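Local coordinates for putative phenazine biosynthesis PhzC/PhzF protein (Clostridium difficile, PDB 4DUN) that probably acts as an isomerase of the PhzF family, with a substrate that membership of the family alone does not specify, at residues Glu5-Asp10 and Phe254-Ile259. Residues are numbered along the deposited sequence; the frame is centred on the assembly and turned at random.
Sequences EYYIVD and FMQGTI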
ATOM      1  N   GLU A   5     -17.284  -8.795  -6.314  1.00 23.43           N
ATOM      2  CA  GLU A   5     -16.485  -8.328  -7.461  1.00 21.37           C
ATOM      3  C   GLU A   5     -15.540  -7.237  -6.996  1.00 22.85           C
ATOM      4  O   GLU A   5     -15.931  -6.375  -6.200  1.00 23.28           O
ATOM      5  CB  GLU A   5     -17.372  -7.811  -8.596  1.00 22.93           C
ATOM      6  CG  GLU A   5     -18.394  -8.785  -9.142  1.00 36.55           C
ATOM      7  CD  GLU A   5     -19.478  -8.055  -9.914  1.00 59.11           C
ATOM      8  OE1 GLU A   5     -20.608  -7.925  -9.386  1.00 49.47           O
ATOM      9  OE2 GLU A   5     -19.159  -7.508 -10.994  1.00 54.52           O
ATOM     10  N   TYR A   6     -14.297  -7.270  -7.467  1.00 18.47           N
ATOM     11  CA  TYR A   6     -13.289  -6.312  -7.012  1.00 17.01           C
ATOM     12  C   TYR A   6     -12.474  -5.816  -8.201  1.00 19.34           C
ATOM     13  O   TYR A   6     -12.125  -6.598  -9.098  1.00 18.97           O
ATOM     14  CB  TYR A   6     -12.389  -6.944  -5.918  1.00 17.38           C
ATOM     15  CG  TYR A   6     -11.313  -5.995  -5.438  1.00 17.52           C
ATOM     16  CD1 TYR A   6     -11.641  -4.823  -4.762  1.00 17.99           C
ATOM     17  CD2 TYR A   6      -9.974  -6.205  -5.765  1.00 17.44           C
ATOM     18  CE1 TYR A   6     -10.666  -3.890  -4.409  1.00 17.77           C
ATOM     19  CE2 TYR A   6      -8.991  -5.284  -5.411  1.00 17.20           C
ATOM     20  CZ  TYR A   6      -9.344  -4.124  -4.739  1.00 19.04           C
ATOM     21  OH  TYR A   6      -8.385  -3.218  -4.372  1.00 17.74           O
ATOM     22  N   TYR A   7     -12.222  -4.501  -8.221  1.00 15.06           N
ATOM     23  CA  TYR A   7     -11.559  -3.800  -9.306  1.00 15.22           C
ATOM     24  C   TYR A   7     -10.546  -2.824  -8.776  1.00 19.50           C
ATOM     25  O   TYR A   7     -10.803  -2.160  -7.767  1.00 19.45           O
ATOM     26  CB  TYR A   7     -12.606  -2.988 -10.131  1.00 16.59           C
ATOM     27  CG  TYR A   7     -13.784  -3.792 -10.630  1.00 18.54           C
ATOM     28  CD1 TYR A   7     -14.899  -4.011  -9.823  1.00 19.79           C
ATOM     29  CD2 TYR A   7     -13.803  -4.310 -11.922  1.00 19.59           C
ATOM     30  CE1 TYR A   7     -15.982  -4.773 -10.271  1.00 21.47           C
ATOM     31  CE2 TYR A   7     -14.888  -5.054 -12.387  1.00 21.46           C
ATOM     32  CZ  TYR A   7     -15.975  -5.280 -11.561  1.00 25.38           C
ATOM     33  OH  TYR A   7     -17.040  -6.013 -12.031  1.00 28.23           O
ATOM     34  N   ILE A   8      -9.420  -2.688  -9.475  1.00 16.01           N
ATOM     35  CA  ILE A   8      -8.423  -1.651  -9.198  1.00 15.20           C
ATOM     36  C   ILE A   8      -8.471  -0.716 -10.391  1.00 18.76           C
ATOM     37  O   ILE A   8      -8.253  -1.157 -11.518  1.00 18.13           O
ATOM     38  CB  ILE A   8      -6.988  -2.156  -8.924  1.00 17.33           C
ATOM     39  CG1 ILE A   8      -6.944  -3.087  -7.695  1.00 17.15           C
ATOM     40  CG2 ILE A   8      -6.049  -0.932  -8.752  1.00 17.65           C
ATOM     41  CD1 ILE A   8      -5.593  -3.841  -7.520  1.00 18.02           C
ATOM     42  N   VAL A   9      -8.798   0.553 -10.146  1.00 15.52           N
ATOM     43  CA  VAL A   9      -9.011   1.551 -11.198  1.00 15.69           C
ATOM     44  C   VAL A   9      -8.170   2.782 -10.935  1.00 19.36           C
ATOM     45  O   VAL A   9      -8.141   3.267  -9.798  1.00 18.55           O
ATOM     46  CB  VAL A   9     -10.535   1.929 -11.230  1.00 18.01           C
ATOM     47  CG1 VAL A   9     -10.838   3.080 -12.204  1.00 18.08           C
ATOM     48  CG2 VAL A   9     -11.411   0.710 -11.532  1.00 17.92           C
ATOM     49  N   ASP A  10      -7.568   3.339 -12.005  1.00 16.30           N
ATOM     50  CA  ASP A  10      -6.819   4.605 -11.948  1.00 15.52           C
ATOM     51  C   ASP A  10      -7.741   5.745 -12.387  1.00 18.65           C
ATOM     52  O   ASP A  10      -8.187   5.751 -13.534  1.00 18.19           O
ATOM     53  CB  ASP A  10      -5.563   4.529 -12.853  1.00 17.02           C
ATOM     54  CG  ASP A  10      -4.565   3.467 -12.404  1.00 20.69           C
ATOM     55  OD1 ASP A  10      -4.662   3.012 -11.231  1.00 19.46           O
ATOM     56  OD2 ASP A  10      -3.727   3.059 -13.229  1.00 20.81           O
ATOM     57  N   PHE A 254      -7.051  -1.487 -14.050  1.00 15.85           N
ATOM     58  CA  PHE A 254      -5.781  -2.191 -13.873  1.00 16.50           C
ATOM     59  C   PHE A 254      -6.015  -3.689 -13.657  1.00 19.79           C
ATOM     60  O   PHE A 254      -5.316  -4.513 -14.237  1.00 18.91           O
ATOM     61  CB  PHE A 254      -4.976  -1.607 -12.676  1.00 17.31           C
ATOM     62  CG  PHE A 254      -3.819  -2.485 -12.231  1.00 19.13           C
ATOM     63  CD1 PHE A 254      -2.739  -2.730 -13.080  1.00 21.78           C
ATOM     64  CD2 PHE A 254      -3.802  -3.047 -10.955  1.00 20.38           C
ATOM     65  CE1 PHE A 254      -1.658  -3.519 -12.656  1.00 23.90           C
ATOM     66  CE2 PHE A 254      -2.718  -3.835 -10.530  1.00 22.87           C
ATOM     67  CZ  PHE A 254      -1.660  -4.070 -11.386  1.00 22.74           C
ATOM     68  N   MET A 255      -6.977  -4.042 -12.801  1.00 15.59           N
ATOM     69  CA  MET A 255      -7.163  -5.426 -12.399  1.00 16.04           C
ATOM     70  C   MET A 255      -8.637  -5.663 -12.088  1.00 19.96           C
ATOM     71  O   MET A 255      -9.285  -4.801 -11.489  1.00 20.76           O
ATOM     72  CB  MET A 255      -6.272  -5.674 -11.139  1.00 17.40           C
ATOM     73  CG  MET A 255      -6.066  -7.145 -10.752  1.00 19.73           C
ATOM     74  SD  MET A 255      -7.496  -7.918  -9.930  1.00 20.62           S
ATOM     75  CE  MET A 255      -7.773  -6.750  -8.564  1.00 19.72           C
ATOM     76  N   GLN A 256      -9.163  -6.804 -12.519  1.00 17.76           N
ATOM     77  CA  GLN A 256     -10.539  -7.230 -12.247  1.00 18.69           C
ATOM     78  C   GLN A 256     -10.485  -8.620 -11.608  1.00 22.07           C
ATOM     79  O   GLN A 256      -9.840  -9.512 -12.140  1.00 20.29           O
ATOM     80  CB  GLN A 256     -11.383  -7.224 -13.531  1.00 21.10           C
ATOM     81  CG  GLN A 256     -12.742  -7.915 -13.415  1.00 33.56           C
ATOM     82  CD  GLN A 256     -13.544  -7.888 -14.700  1.00 47.51           C
ATOM     83  OE1 GLN A 256     -13.021  -7.687 -15.806  1.00 42.68           O
ATOM     84  NE2 GLN A 256     -14.843  -8.081 -14.571  1.00 42.11           N
ATOM     85  N   GLY A 257     -11.141  -8.781 -10.468  1.00 19.80           N
ATOM     86  CA  GLY A 257     -11.148 -10.054  -9.766  1.00 19.47           C
ATOM     87  C   GLY A 257     -12.277 -10.235  -8.785  1.00 21.90           C
ATOM     88  O   GLY A 257     -13.301  -9.552  -8.864  1.00 20.76           O
ATOM     89  N   THR A 258     -12.099 -11.185  -7.873  1.00 18.71           N
ATOM     90  CA  THR A 258     -13.103 -11.476  -6.844  1.00 19.95           C
ATOM     91  C   THR A 258     -12.435 -11.637  -5.492  1.00 24.35           C
ATOM     92  O   THR A 258     -11.368 -12.242  -5.400  1.00 24.72           O
ATOM     93  CB  THR A 258     -13.922 -12.735  -7.182  1.00 30.08           C
ATOM     94  OG1 THR A 258     -13.041 -13.849  -7.284  1.00 35.27           O
ATOM     95  CG2 THR A 258     -14.734 -12.599  -8.465  1.00 29.87           C
ATOM     96  N   ILE A 259     -13.073 -11.128  -4.446  1.00 22.79           N
ATOM     97  CA  ILE A 259     -12.611 -11.321  -3.070  1.00 22.86           C
ATOM     98  C   ILE A 259     -13.384 -12.516  -2.548  1.00 34.24           C
ATOM     99  O   ILE A 259     -14.620 -12.532  -2.605  1.00 33.89           O
ATOM    100  CB  ILE A 259     -12.729 -10.045  -2.206  1.00 24.41           C
ATOM    101  CG1 ILE A 259     -11.703  -8.972  -2.697  1.00 22.44           C
ATOM    102  CG2 ILE A 259     -12.575 -10.368  -0.714  1.00 23.94           C
ATOM    103  CD1 ILE A 259     -11.949  -7.571  -2.190  1.00 22.64           C
TER
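Ile-8 O is gripped by two backbone amides of the facing strand: Phe-254 N gives the strong bond, 2.8 Å from Ile-8 O, and Met-255 N adds a weak one. Two consecutive residues thus share one partner, a classic beta bulge, and beyond it the antiparallel pairing settles into regular register. Ile-8 N bonds Met-255 O, and Tyr-6 and Gly-257 form a reciprocal pair in which Gly-257 N meets Tyr-6 O at 2.8 Å and Tyr-6 N bonds Gly-257 O in return. Met-255 O also receives a CA-H contact from Tyr-7.

The ladder joins strand 4-11, near the N-terminus, to the end of strand 244-259, near the C-terminus, so the two ends of the chain are paired, consistent with the diaminopimelate-epimerase-like fold of the PhzF family. Along its other edge, Met-255 to Ile-259 pair antiparallel with a strand of the second subunit, and the sheet runs on across the dimer interface.

On the face shared by Tyr-6, Ile-8 and Met-255, the methionine chain, bent at both chi2 and chi3, brings its methyl CE to Tyr-6 CD2 at 3.6 Å. The same Met-255 CE lies 3.8 Å from Ile-8 CD1. Ile-259 CD1 reaches Tyr-6 CG at 3.7 Å, so two residues of the 254-259 strand pack on this ring. Ile-8 CG2 lies beside Phe-254 CD2, with Ile-8 CB in plane at the edge of the phenyl ring.

On the other face, Gln-256 runs alongside Tyr-7, its CG 3.7 Å from Tyr-7 CE2 and its amide plane turned 32° from the ring; Gln-256 OE1 bonds Lys-260 of the second subunit. Tyr-7 OH donates to Glu-5 OE2 on the anti side of the carboxylate, tilted out of its plane, and Phe-86 stacks with the Tyr-7 ring.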